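Local coordinates for protein yncA (PDB 3DR6) that probably transfers an acetyl group from acetyl-coenzyme A to an acceptor, as a putative acetyltransferase of the GNAT family, at residues G67-G72 with H86-H91; H117-G122 with L163-H168; T142-Q147 with D157-Q162. One frame throughout, in Å; residues are numbered along the deposited sequence. Where two conformers were deposited one is given.

Contact 1. Residues G67-G72 with H86-H91; sequences GYASFG and HSVYVH
Y68 and Y89 exchange two backbone hydrogen bonds, and S70 and S87 exchange two more. Y68 N gives to Y89 O at 2.9 Å, and Y89 N gives back to Y68 O. S70 N reaches S87 O at 2.8 Å, and S87 N returns to S70 O with its N-H pointing almost straight at the acceptor, 168° at the hydrogen. A69 and V88 form the non-hydrogen-bonded pair between them; G67 with V90 and F71 with H86 flank them. At these pairs the strands come close enough for CA-H...O contacts, such as A69 CA to S87 O at 3.1 Å.

The two tyrosines share a face of the sheet with S70 and S87. They lie side by side and point the same way. The edge of the Y89 ring is turned toward the face of Y68 in an offset edge-to-face pair, with planes at 62°. The closest approach of the two side chains is Y68 OH to Y89 CD2, 3.2 Å, near the plane of the Y89 ring. Y68 CG sits between its backbone N and carbonyl carbon (chi1 80°), which lays the ring across toward the neighbouring strand. A water hydrogen-bonds S87 OG at 2.9 Å and makes a weak bond to Y68 OH. S70 OG has partners outside, R49 and the backbone O of P55.

On the other face A69 CB packs on V88 CG2 at 3.7 Å. F71 leads away to helix 99-113 and Y54, while H86 hydrogen-bonds H134. I17, I20 and Y21 of helix 14-27 pack on Y68, and I20 also on Y89. The arrangement is an antiparallel beta hairpin in the middle of the mixed sheet of a GNAT fold, with helices packed on both faces.

Contact 2. Residues H117-G122 with L163-H168; sequences HVMVAG and LQLDEH
H117 and L165 continue a short antiparallel pairing beyond its last bridge, with L165 N bonded to H117 O at 2.8 Å. M119 and L163 form the hydrogen-bonded pair, through M119 N to L163 O and L163 N to M119 O, both 3.0 Å. V118 and Q164 form the non-hydrogen-bonded pair next to it.

The H117 imidazole carries most of the side-chain contact. Its ND1 donates to D166 OD2 at 3.0 Å. The oxygen lies nearly in the ring plane, but the donor meets the carboxylate from above its plane, 47° out. CG of H117 lies opposite the backbone N (chi1 -175°), and this brings the ring alongside Q164 with its ND1 edge at D166. Q164 CG lies over one face, 4.1 Å from the ring centroid, in a CH-pi contact. The Q164 amide is held by its NE2, which bonds D166 O at 3.0 Å. D166 OD1 accepts from H168 N through its anti lone pair, closing an Asx turn. Each carboxylate oxygen thus takes a bond, OD2 from the imidazole and OD1 from H168 N, which probably helps fix the ring's rotation. NE2 of H117 bonds Q147 of the second subunit, and W155 of that subunit stacks on the ring. On the opposite face of the sheet from V118 and Q164, the bent end of selenomethionine M119 brings CE to L165 CD1, 4.2 Å away.

Helix 99-113 lies over this face, where L104, I108 and A111 pack on M119 and A111 also meets L165. Strand 83-90 runs along the other side of strand 118-124, through backbone bonds of V118 and V120 to V84.

Contact 3. Residues T142-Q147 with D157-Q162; sequences TAQMPQ and DLTFMQ
T142 and A143 both face F160 in a classic beta bulge. Their two N-H groups reach the one carbonyl, F160 O, from the same face of its plane, T142 N at 2.9 Å and A143 N at 3.2 Å. F160 N answers to A143 O. Past the bulge the pairing is regular: M145 and L158 form a hydrogen-bonded pair, with M145 N to L158 O at 2.7 Å.

Side chains close both ends. T142 OG1 donates to Q162 OE1 at 2.8 Å, the two side chains crossing at about a right angle. At the other end the chain turns a corner at P146 and Q147, and Q147 N donates to D157 OD1 at 2.9 Å. This oxygen is met on its anti side, 26° out of the carboxylate plane. CG of D157 lies opposite its own carbonyl carbon (chi1 -56°), from where OD1 reaches across to the corner. The other oxygen, OD2, takes bonds from a water and from Q126. Q144 shares its face with T159, whose OG1 hydrogen-bonds S125.

On the other face A143 CB meets the edge of the F160 ring, 3.6 Å from CD1. The selenium of M145 comes obliquely to the same ring, 4.0 Å from CE1, in a Met-aromatic contact. L158 CD2 lies over a face of this ring, and W74 meets it edge-to-face.

The second subunit adds A143 against A143, and Q162 NE2 of each subunit bonds P146 O of the other. The arrangement is a bulged antiparallel hairpin of the last two strands of a GNAT fold, here part of the dimer interface.

From the N terminus, contact 1 comes first and closes the hairpin of strands 64-73 and 83-90. The chain then passes through helix 99-113 to strand 118-124, which opens contact 2. Contact 2 closes only at the C-terminal end of strand 154-164. Contact 3, the hairpin of strands 140-151 and 154-164, is nested inside that long loop. Contacts 2 and 3 share strand 154-164, with A121 N 2.8 Å from M161 O. Contacts 1 and 3 do not touch. The contacts span five neighbouring strands of one sheet, and the parallel seam between strands 83-90 and 118-124 joins contact 1 to contact 2. Contacts 2 and 3 also reach the second subunit.

Contact 1. Residues G67-G72 with H86-H91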
ATOM      1  N   GLY C  67       8.007  -1.881  24.516  1.00 15.03           N
ATOM      2  CA  GLY C  67       7.745  -1.527  23.122  1.00 14.91           C
ATOM      3  C   GLY C  67       8.007  -2.702  22.208  1.00 15.29           C
ATOM      4  O   GLY C  67       8.617  -3.694  22.611  1.00 15.10           O
ATOM      5  N   TYR C  68       7.553  -2.594  20.965  1.00 15.66           N
ATOM      6  CA  TYR C  68       7.869  -3.610  19.986  1.00 16.64           C
ATOM      7  C   TYR C  68       7.952  -3.011  18.583  1.00 16.48           C
ATOM      8  O   TYR C  68       7.443  -1.900  18.323  1.00 16.55           O
ATOM      9  CB  TYR C  68       6.870  -4.781  20.042  1.00 17.44           C
ATOM     10  CG  TYR C  68       5.533  -4.563  19.339  1.00 18.52           C
ATOM     11  CD1 TYR C  68       4.448  -3.983  20.012  1.00 18.40           C
ATOM     12  CD2 TYR C  68       5.345  -4.971  18.010  1.00 20.68           C
ATOM     13  CE1 TYR C  68       3.229  -3.803  19.385  1.00 20.33           C
ATOM     14  CE2 TYR C  68       4.116  -4.789  17.369  1.00 20.84           C
ATOM     15  CZ  TYR C  68       3.070  -4.207  18.060  1.00 20.90           C
ATOM     16  OH  TYR C  68       1.848  -4.036  17.430  1.00 23.69           O
ATOM     17  N   ALA C  69       8.606  -3.750  17.693  1.00 17.06           N
ATOM     18  CA  ALA C  69       8.808  -3.295  16.311  1.00 16.58           C
ATOM     19  C   ALA C  69       8.811  -4.491  15.367  1.00 16.90           C
ATOM     20  O   ALA C  69       9.251  -5.595  15.726  1.00 17.21           O
ATOM     21  CB  ALA C  69      10.105  -2.513  16.187  1.00 16.62           C
ATOM     22  N   SER C  70       8.309  -4.266  14.161  1.00 16.02           N
ATOM     23  CA  SER C  70       8.353  -5.297  13.115  1.00 16.27           C
ATOM     24  C   SER C  70       8.328  -4.601  11.760  1.00 15.88           C
ATOM     25  O   SER C  70       8.147  -3.381  11.694  1.00 15.98           O
ATOM     26  CB  SER C  70       7.146  -6.244  13.247  1.00 16.56           C
ATOM     27  OG  SER C  70       7.315  -7.391  12.417  1.00 18.08           O
ATOM     28  N   PHE C  71       8.532  -5.363  10.692  1.00 16.03           N
ATOM     29  CA  PHE C  71       8.153  -4.869   9.372  1.00 16.00           C
ATOM     30  C   PHE C  71       7.467  -5.960   8.586  1.00 16.73           C
ATOM     31  O   PHE C  71       7.633  -7.177   8.875  1.00 15.67           O
ATOM     32  CB  PHE C  71       9.338  -4.241   8.610  1.00 15.41           C
ATOM     33  CG  PHE C  71      10.472  -5.192   8.295  1.00 16.26           C
ATOM     34  CD1 PHE C  71      10.309  -6.202   7.337  1.00 16.05           C
ATOM     35  CD2 PHE C  71      11.719  -5.033   8.918  1.00 15.78           C
ATOM     36  CE1 PHE C  71      11.371  -7.072   7.012  1.00 14.92           C
ATOM     37  CE2 PHE C  71      12.802  -5.897   8.599  1.00 15.54           C
ATOM     38  CZ  PHE C  71      12.615  -6.921   7.646  1.00 16.00           C
ATOM     39  N   GLY C  72       6.693  -5.517   7.605  1.00 16.76           N
ATOM     40  CA  GLY C  72       6.088  -6.405   6.625  1.00 18.47           C
ATOM     41  C   GLY C  72       6.198  -5.840   5.230  1.00 18.46           C
ATOM     42  O   GLY C  72       6.722  -4.742   5.025  1.00 17.95           O
ATOM     43  N   HIS C  86       7.536  -0.457   8.180  1.00 17.85           N
ATOM     44  CA  HIS C  86       7.794  -0.790   9.593  1.00 18.38           C
ATOM     45  C   HIS C  86       6.594  -0.460  10.458  1.00 18.63           C
ATOM     46  O   HIS C  86       5.761   0.340  10.076  1.00 17.83           O
ATOM     47  CB  HIS C  86       9.079  -0.096  10.135  1.00 19.43           C
ATOM     48  CG  HIS C  86       8.919   1.359  10.488  1.00 22.93           C
ATOM     49  ND1 HIS C  86       8.122   1.795  11.524  1.00 26.90           N
ATOM     50  CD2 HIS C  86       9.505   2.470   9.974  1.00 23.37           C
ATOM     51  CE1 HIS C  86       8.186   3.115  11.600  1.00 29.57           C
ATOM     52  NE2 HIS C  86       9.042   3.543  10.685  1.00 26.91           N
ATOM     53  N   SER C  87       6.524  -1.099  11.613  1.00 18.73           N
ATOM     54  CA  SER C  87       5.606  -0.682  12.644  1.00 20.11           C
ATOM     55  C   SER C  87       6.398  -0.718  13.947  1.00 19.33           C
ATOM     56  O   SER C  87       7.025  -1.735  14.281  1.00 18.44           O
ATOM     57  CB  SER C  87       4.338  -1.557  12.651  1.00 21.84           C
ATOM     58  OG  SER C  87       4.625  -2.909  13.042  1.00 26.93           O
ATOM     59  N   VAL C  88       6.444   0.430  14.616  1.00 17.85           N
ATOM     60  CA  VAL C  88       7.137   0.565  15.897  1.00 17.72           C
ATOM     61  C   VAL C  88       6.150   1.184  16.884  1.00 18.07           C
ATOM     62  O   VAL C  88       5.652   2.305  16.656  1.00 17.83           O
ATOM     63  CB  VAL C  88       8.390   1.470  15.761  1.00 18.20           C
ATOM     64  CG1 VAL C  88       9.023   1.717  17.107  1.00 17.74           C
ATOM     65  CG2 VAL C  88       9.402   0.854  14.806  1.00 17.75           C
ATOM     66  N   TYR C  89       5.847   0.464  17.959  1.00 17.46           N
ATOM     67  CA  TYR C  89       4.889   0.961  18.947  1.00 17.59           C
ATOM     68  C   TYR C  89       5.500   0.879  20.335  1.00 17.41           C
ATOM     69  O   TYR C  89       5.984  -0.170  20.756  1.00 17.62           O
ATOM     70  CB  TYR C  89       3.564   0.179  18.877  1.00 18.64           C
ATOM     71  CG  TYR C  89       2.910   0.208  17.500  1.00 19.47           C
ATOM     72  CD1 TYR C  89       2.518   1.418  16.922  1.00 20.86           C
ATOM     73  CD2 TYR C  89       2.696  -0.969  16.784  1.00 21.66           C
ATOM     74  CE1 TYR C  89       1.933   1.459  15.634  1.00 21.75           C
ATOM     75  CE2 TYR C  89       2.102  -0.937  15.513  1.00 21.59           C
ATOM     76  CZ  TYR C  89       1.728   0.283  14.957  1.00 22.04           C
ATOM     77  OH  TYR C  89       1.153   0.336  13.700  1.00 23.74           O
ATOM     78  N   VAL C  90       5.486   2.004  21.034  1.00 16.74           N
ATOM     79  CA  VAL C  90       5.984   2.076  22.396  1.00 16.45           C
ATOM     80  C   VAL C  90       4.795   2.092  23.387  1.00 16.30           C
ATOM     81  O   VAL C  90       3.758   2.714  23.136  1.00 16.23           O
ATOM     82  CB  VAL C  90       6.925   3.301  22.553  1.00 16.22           C
ATOM     83  CG1 VAL C  90       7.370   3.495  23.996  1.00 15.94           C
ATOM     84  CG2 VAL C  90       8.153   3.137  21.611  1.00 15.34           C
ATOM     85  N   HIS C  91       4.955   1.371  24.493  1.00 16.16           N
ATOM     86  CA  HIS C  91       3.919   1.264  25.507  1.00 16.28           C
ATOM     87  C   HIS C  91       3.711   2.673  26.088  1.00 15.80           C
ATOM     88  O   HIS C  91       4.695   3.392  26.309  1.00 15.77           O
ATOM     89  CB  HIS C  91       4.408   0.297  26.574  1.00 16.30           C
ATOM     90  CG  HIS C  91       3.396   0.008  27.637  1.00 18.01           C
ATOM     91  ND1 HIS C  91       2.990   0.952  28.555  1.00 18.98           N
ATOM     92  CD2 HIS C  91       2.718  -1.125  27.934  1.00 19.92           C
ATOM     93  CE1 HIS C  91       2.104   0.412  29.376  1.00 20.96           C
ATOM     94  NE2 HIS C  91       1.929  -0.851  29.026  1.00 19.70           N
TER
HETATM   95  O   HOH W   1       2.247  -4.299  14.002  1.00 36.15           O

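Contact 2. Residues H117-G122 with L163-H168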
ATOM      1  N   HIS C 117      15.595  -3.341   0.234  1.00 14.99           N
ATOM      2  CA  HIS C 117      16.233  -2.192  -0.447  1.00 14.52           C
ATOM      3  C   HIS C 117      15.731  -0.825   0.033  1.00 14.47           C
ATOM      4  O   HIS C 117      16.489   0.168   0.013  1.00 13.15           O
ATOM      5  CB  HIS C 117      16.074  -2.329  -1.976  1.00 14.90           C
ATOM      6  CG  HIS C 117      16.796  -1.283  -2.774  1.00 15.08           C
ATOM      7  ND1 HIS C 117      18.162  -1.126  -2.743  1.00 14.29           N
ATOM      8  CD2 HIS C 117      16.332  -0.355  -3.652  1.00 16.09           C
ATOM      9  CE1 HIS C 117      18.514  -0.150  -3.556  1.00 14.31           C
ATOM     10  NE2 HIS C 117      17.429   0.327  -4.134  1.00 14.52           N
ATOM     11  N   VAL C 118      14.464  -0.765   0.462  1.00 13.56           N
ATOM     12  CA  VAL C 118      13.889   0.500   0.975  1.00 13.79           C
ATOM     13  C   VAL C 118      13.016   0.165   2.191  1.00 15.24           C
ATOM     14  O   VAL C 118      12.283  -0.827   2.118  1.00 14.59           O
ATOM     15  CB  VAL C 118      12.981   1.218  -0.100  1.00 13.97           C
ATOM     16  CG1 VAL C 118      12.338   2.481   0.497  1.00 14.78           C
ATOM     17  CG2 VAL C 118      13.794   1.562  -1.368  1.00 13.79           C
HETATM   18  N   MSE C 119      13.088   0.955   3.279  1.00 14.62           N
HETATM   19  CA  MSE C 119      12.066   0.862   4.378  1.00 17.87           C
HETATM   20  C   MSE C 119      11.217   2.115   4.298  1.00 16.04           C
HETATM   21  O   MSE C 119      11.722   3.232   4.172  1.00 16.81           O
HETATM   22  CB  MSE C 119      12.595   0.668   5.840  1.00 17.20           C
HETATM   23  CG  MSE C 119      11.480   0.110   7.051  1.00 12.38           C
HETATM   24 SE   MSE C 119      12.609   0.360   8.562  1.00 34.71          SE
HETATM   25  CE  MSE C 119      14.387  -0.173   7.668  1.00 11.13           C
ATOM     26  N   VAL C 120       9.924   1.891   4.355  1.00 16.06           N
ATOM     27  CA  VAL C 120       8.948   2.959   4.308  1.00 15.79           C
ATOM     28  C   VAL C 120       8.318   3.125   5.691  1.00 16.47           C
ATOM     29  O   VAL C 120       8.000   2.123   6.349  1.00 16.59           O
ATOM     30  CB  VAL C 120       7.851   2.600   3.296  1.00 15.60           C
ATOM     31  CG1 VAL C 120       6.716   3.665   3.313  1.00 15.59           C
ATOM     32  CG2 VAL C 120       8.427   2.499   1.906  1.00 15.83           C
ATOM     33  N   ALA C 121       8.104   4.376   6.098  1.00 15.65           N
ATOM     34  CA  ALA C 121       7.323   4.687   7.265  1.00 15.95           C
ATOM     35  C   ALA C 121       6.046   5.405   6.822  1.00 15.93           C
ATOM     36  O   ALA C 121       6.102   6.303   5.990  1.00 16.37           O
ATOM     37  CB  ALA C 121       8.146   5.591   8.213  1.00 14.73           C
ATOM     38  N   GLY C 122       4.903   4.987   7.359  1.00 16.86           N
ATOM     39  CA  GLY C 122       3.622   5.675   7.140  1.00 18.07           C
ATOM     40  C   GLY C 122       3.329   6.425   8.431  1.00 19.63           C
ATOM     41  O   GLY C 122       3.242   5.818   9.510  1.00 21.04           O
ATOM     42  N   LEU C 163      13.790   5.254   3.502  1.00 14.32           N
ATOM     43  CA  LEU C 163      15.238   5.146   3.655  1.00 15.41           C
ATOM     44  C   LEU C 163      15.717   4.057   2.723  1.00 14.71           C
ATOM     45  O   LEU C 163      15.284   2.897   2.835  1.00 14.89           O
ATOM     46  CB  LEU C 163      15.622   4.793   5.107  1.00 15.57           C
ATOM     47  CG  LEU C 163      17.103   4.447   5.358  1.00 14.55           C
ATOM     48  CD1 LEU C 163      17.995   5.699   5.130  1.00 15.85           C
ATOM     49  CD2 LEU C 163      17.273   3.927   6.781  1.00 16.83           C
ATOM     50  N   GLN C 164      16.593   4.421   1.796  1.00 14.37           N
ATOM     51  CA  GLN C 164      17.224   3.419   0.919  1.00 14.24           C
ATOM     52  C   GLN C 164      18.355   2.761   1.699  1.00 14.65           C
ATOM     53  O   GLN C 164      19.183   3.435   2.321  1.00 14.12           O
ATOM     54  CB  GLN C 164      17.722   4.072  -0.381  1.00 14.01           C
ATOM     55  CG  GLN C 164      18.091   3.041  -1.429  1.00 15.64           C
ATOM     56  CD  GLN C 164      18.397   3.637  -2.786  1.00 16.43           C
ATOM     57  OE1 GLN C 164      17.574   4.367  -3.351  1.00 17.34           O
ATOM     58  NE2 GLN C 164      19.564   3.305  -3.332  1.00 17.53           N
ATOM     59  N   LEU C 165      18.376   1.430   1.674  1.00 15.23           N
ATOM     60  CA  LEU C 165      19.249   0.638   2.545  1.00 14.75           C
ATOM     61  C   LEU C 165      20.600   0.210   1.930  1.00 14.28           C
ATOM     62  O   LEU C 165      21.503  -0.216   2.649  1.00 13.57           O
ATOM     63  CB  LEU C 165      18.465  -0.587   3.050  1.00 14.94           C
ATOM     64  CG  LEU C 165      17.193  -0.235   3.849  1.00 16.69           C
ATOM     65  CD1 LEU C 165      16.432  -1.493   4.306  1.00 17.11           C
ATOM     66  CD2 LEU C 165      17.565   0.630   5.064  1.00 18.41           C
ATOM     67  N   ASP C 166      20.734   0.349   0.608  1.00 14.47           N
ATOM     68  CA  ASP C 166      21.971  -0.024  -0.099  1.00 15.26           C
ATOM     69  C   ASP C 166      21.952   0.622  -1.474  1.00 15.64           C
ATOM     70  O   ASP C 166      20.904   1.077  -1.930  1.00 15.51           O
ATOM     71  CB  ASP C 166      22.048  -1.550  -0.256  1.00 14.61           C
ATOM     72  CG  ASP C 166      20.970  -2.091  -1.215  1.00 13.09           C
ATOM     73  OD1 ASP C 166      21.217  -2.119  -2.443  1.00 13.83           O
ATOM     74  OD2 ASP C 166      19.890  -2.522  -0.738  1.00 13.83           O
ATOM     75  N   GLU C 167      23.100   0.649  -2.132  1.00 16.14           N
ATOM     76  CA  GLU C 167      23.188   1.203  -3.475  1.00 18.47           C
ATOM     77  C   GLU C 167      23.576   0.150  -4.508  1.00 18.05           C
ATOM     78  O   GLU C 167      24.100   0.481  -5.570  1.00 17.98           O
ATOM     79  CB  GLU C 167      24.137   2.410  -3.491  1.00 19.88           C
ATOM     80  CG  GLU C 167      23.521   3.546  -2.695  1.00 25.81           C
ATOM     81  CD  GLU C 167      24.399   4.759  -2.602  1.00 34.75           C
ATOM     82  OE1 GLU C 167      25.576   4.614  -2.207  1.00 39.03           O
ATOM     83  OE2 GLU C 167      23.889   5.865  -2.898  1.00 39.15           O
ATOM     84  N   HIS C 168      23.270  -1.115  -4.209  1.00 17.07           N
ATOM     85  CA  HIS C 168      23.542  -2.218  -5.146  1.00 16.96           C
ATOM     86  C   HIS C 168      22.538  -2.311  -6.280  1.00 16.18           C
ATOM     87  O   HIS C 168      21.419  -1.748  -6.223  1.00 15.60           O
ATOM     88  CB  HIS C 168      23.593  -3.555  -4.404  1.00 17.22           C
ATOM     89  CG  HIS C 168      24.939  -3.867  -3.841  1.00 18.89           C
ATOM     90  ND1 HIS C 168      25.426  -3.262  -2.701  1.00 18.93           N
ATOM     91  CD2 HIS C 168      25.902  -4.719  -4.255  1.00 17.80           C
ATOM     92  CE1 HIS C 168      26.648  -3.709  -2.454  1.00 15.45           C
ATOM     93  NE2 HIS C 168      26.959  -4.595  -3.384  1.00 19.86           N
TER

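Contact 3. Residues T142-Q147 with D157-Q162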
ATOM      1  N   THR C 142       8.704  11.421   1.164  1.00 15.22           N
ATOM      2  CA  THR C 142       8.442  11.164  -0.255  1.00 15.16           C
ATOM      3  C   THR C 142       6.960  11.114  -0.620  1.00 15.29           C
ATOM      4  O   THR C 142       6.631  10.941  -1.800  1.00 14.05           O
ATOM      5  CB  THR C 142       9.139   9.898  -0.761  1.00 15.10           C
ATOM      6  OG1 THR C 142       8.769   8.783   0.058  1.00 16.27           O
ATOM      7  CG2 THR C 142      10.693  10.077  -0.796  1.00 15.75           C
ATOM      8  N   ALA C 143       6.071  11.231   0.374  1.00 14.67           N
ATOM      9  CA  ALA C 143       4.617  11.391   0.096  1.00 15.06           C
ATOM     10  C   ALA C 143       3.936  12.268   1.140  1.00 15.09           C
ATOM     11  O   ALA C 143       4.268  12.207   2.343  1.00 14.98           O
ATOM     12  CB  ALA C 143       3.882  10.031   0.026  1.00 14.92           C
ATOM     13  N   GLN C 144       2.997  13.081   0.668  0.70 15.06           N
ATOM     14  CA  GLN C 144       2.097  13.854   1.508  0.70 15.89           C
ATOM     15  C   GLN C 144       0.692  13.736   0.901  0.70 15.22           C
ATOM     16  O   GLN C 144       0.384  14.371  -0.109  0.70 15.17           O
ATOM     17  CB  GLN C 144       2.552  15.319   1.555  0.70 16.51           C
ATOM     18  CG  GLN C 144       1.738  16.187   2.474  0.70 18.80           C
ATOM     19  CD  GLN C 144       1.472  15.549   3.822  0.70 21.22           C
ATOM     20  OE1 GLN C 144       0.308  15.404   4.241  0.70 21.30           O
ATOM     21  NE2 GLN C 144       2.541  15.127   4.495  0.70 21.86           N
HETATM   22  N   MSE C 145      -0.146  12.907   1.523  1.00 14.71           N
HETATM   23  CA  MSE C 145      -1.367  12.434   0.881  1.00 14.57           C
HETATM   24  C   MSE C 145      -2.571  12.798   1.714  1.00 14.97           C
HETATM   25  O   MSE C 145      -2.862  12.130   2.702  1.00 15.78           O
HETATM   26  CB  MSE C 145      -1.268  10.921   0.675  1.00 14.16           C
HETATM   27  CG  MSE C 145      -0.043  10.560  -0.200  1.00 13.91           C
HETATM   28 SE   MSE C 145       0.162   8.679  -0.653  0.70 12.45          SE
HETATM   29  CE  MSE C 145      -1.249   8.543  -1.958  1.00 14.96           C
ATOM     30  N   PRO C 146      -3.255  13.895   1.343  1.00 15.64           N
ATOM     31  CA  PRO C 146      -4.387  14.332   2.197  1.00 15.27           C
ATOM     32  C   PRO C 146      -5.639  13.426   2.163  1.00 14.80           C
ATOM     33  O   PRO C 146      -6.029  12.901   1.101  1.00 14.57           O
ATOM     34  CB  PRO C 146      -4.736  15.748   1.688  1.00 17.04           C
ATOM     35  CG  PRO C 146      -3.839  16.032   0.532  1.00 17.27           C
ATOM     36  CD  PRO C 146      -2.998  14.785   0.200  1.00 14.91           C
ATOM     37  N   GLN C 147      -6.236  13.252   3.333  1.00 14.19           N
ATOM     38  CA  GLN C 147      -7.554  12.601   3.498  1.00 14.12           C
ATOM     39  C   GLN C 147      -7.661  11.143   3.008  1.00 13.78           C
ATOM     40  O   GLN C 147      -8.767  10.682   2.674  1.00 13.57           O
ATOM     41  CB  GLN C 147      -8.692  13.477   2.920  1.00 14.32           C
ATOM     42  CG  GLN C 147      -8.696  14.895   3.523  1.00 15.32           C
ATOM     43  CD  GLN C 147      -9.953  15.716   3.265  1.00 16.31           C
ATOM     44  OE1 GLN C 147     -11.042  15.199   2.982  1.00 14.42           O
ATOM     45  NE2 GLN C 147      -9.800  17.038   3.399  1.00 19.39           N
ATOM     46  N   ASP C 157      -4.463  12.729   7.097  1.00 15.73           N
ATOM     47  CA  ASP C 157      -3.438  12.896   6.062  1.00 15.80           C
ATOM     48  C   ASP C 157      -2.266  11.956   6.352  1.00 15.60           C
ATOM     49  O   ASP C 157      -1.883  11.752   7.529  1.00 14.60           O
ATOM     50  CB  ASP C 157      -2.932  14.337   6.008  1.00 16.84           C
ATOM     51  CG  ASP C 157      -4.061  15.358   5.803  1.00 17.21           C
ATOM     52  OD1 ASP C 157      -5.183  15.005   5.359  1.00 14.87           O
ATOM     53  OD2 ASP C 157      -3.805  16.545   6.120  1.00 21.70           O
ATOM     54  N   LEU C 158      -1.716  11.382   5.285  1.00 14.63           N
ATOM     55  CA  LEU C 158      -0.617  10.409   5.424  1.00 15.24           C
ATOM     56  C   LEU C 158       0.667  10.974   4.836  1.00 15.63           C
ATOM     57  O   LEU C 158       0.682  11.466   3.696  1.00 15.91           O
ATOM     58  CB  LEU C 158      -0.965   9.113   4.686  1.00 15.23           C
ATOM     59  CG  LEU C 158       0.110   8.009   4.693  1.00 16.40           C
ATOM     60  CD1 LEU C 158       0.361   7.554   6.112  1.00 18.65           C
ATOM     61  CD2 LEU C 158      -0.348   6.814   3.862  1.00 17.70           C
ATOM     62  N   THR C 159       1.741  10.862   5.601  1.00 14.85           N
ATOM     63  CA  THR C 159       3.073  11.136   5.092  1.00 15.44           C
ATOM     64  C   THR C 159       3.782   9.786   4.922  1.00 15.62           C
ATOM     65  O   THR C 159       3.724   8.932   5.812  1.00 16.26           O
ATOM     66  CB  THR C 159       3.837  12.062   6.078  1.00 15.54           C
ATOM     67  OG1 THR C 159       3.182  13.341   6.095  1.00 16.80           O
ATOM     68  CG2 THR C 159       5.296  12.256   5.668  1.00 14.43           C
ATOM     69  N   PHE C 160       4.406   9.570   3.764  1.00 15.75           N
ATOM     70  CA  PHE C 160       5.375   8.483   3.681  1.00 15.64           C
ATOM     71  C   PHE C 160       6.765   9.063   3.782  1.00 15.84           C
ATOM     72  O   PHE C 160       7.077  10.091   3.161  1.00 15.84           O
ATOM     73  CB  PHE C 160       5.311   7.665   2.400  1.00 16.08           C
ATOM     74  CG  PHE C 160       4.176   6.682   2.336  1.00 15.84           C
ATOM     75  CD1 PHE C 160       3.338   6.696   1.222  1.00 14.53           C
ATOM     76  CD2 PHE C 160       3.971   5.714   3.350  1.00 14.10           C
ATOM     77  CE1 PHE C 160       2.261   5.753   1.103  1.00 16.29           C
ATOM     78  CE2 PHE C 160       2.924   4.777   3.229  1.00 13.89           C
ATOM     79  CZ  PHE C 160       2.065   4.809   2.097  1.00 15.49           C
HETATM   80  N   MSE C 161       7.580   8.408   4.587  1.00 14.83           N
HETATM   81  CA  MSE C 161       9.027   8.650   4.541  1.00 15.53           C
HETATM   82  C   MSE C 161       9.759   7.367   4.183  1.00 15.67           C
HETATM   83  O   MSE C 161       9.248   6.255   4.392  1.00 16.64           O
HETATM   84  CB  MSE C 161       9.530   9.218   5.854  1.00 15.25           C
HETATM   85  CG  MSE C 161       8.794  10.487   6.262  1.00 16.85           C
HETATM   86 SE   MSE C 161       9.484  11.238   7.957  0.70 14.34          SE
HETATM   87  CE  MSE C 161      11.178  11.896   7.314  1.00 17.12           C
ATOM     88  N   GLN C 162      10.931   7.506   3.591  1.00 15.32           N
ATOM     89  CA  GLN C 162      11.647   6.303   3.203  1.00 14.75           C
ATOM     90  C   GLN C 162      13.156   6.413   3.392  1.00 14.65           C
ATOM     91  O   GLN C 162      13.700   7.496   3.428  1.00 13.86           O
ATOM     92  CB  GLN C 162      11.333   5.902   1.770  1.00 15.00           C
ATOM     93  CG  GLN C 162      11.874   6.864   0.686  1.00 14.52           C
ATOM     94  CD  GLN C 162      11.419   6.439  -0.701  1.00 16.49           C
ATOM     95  OE1 GLN C 162      10.254   6.697  -1.101  1.00 16.47           O
ATOM     96  NE2 GLN C 162      12.316   5.782  -1.442  1.00 17.71           N
TER
HETATM   97  O   HOH W   2      -1.480  17.593   6.106  1.00 39.87           O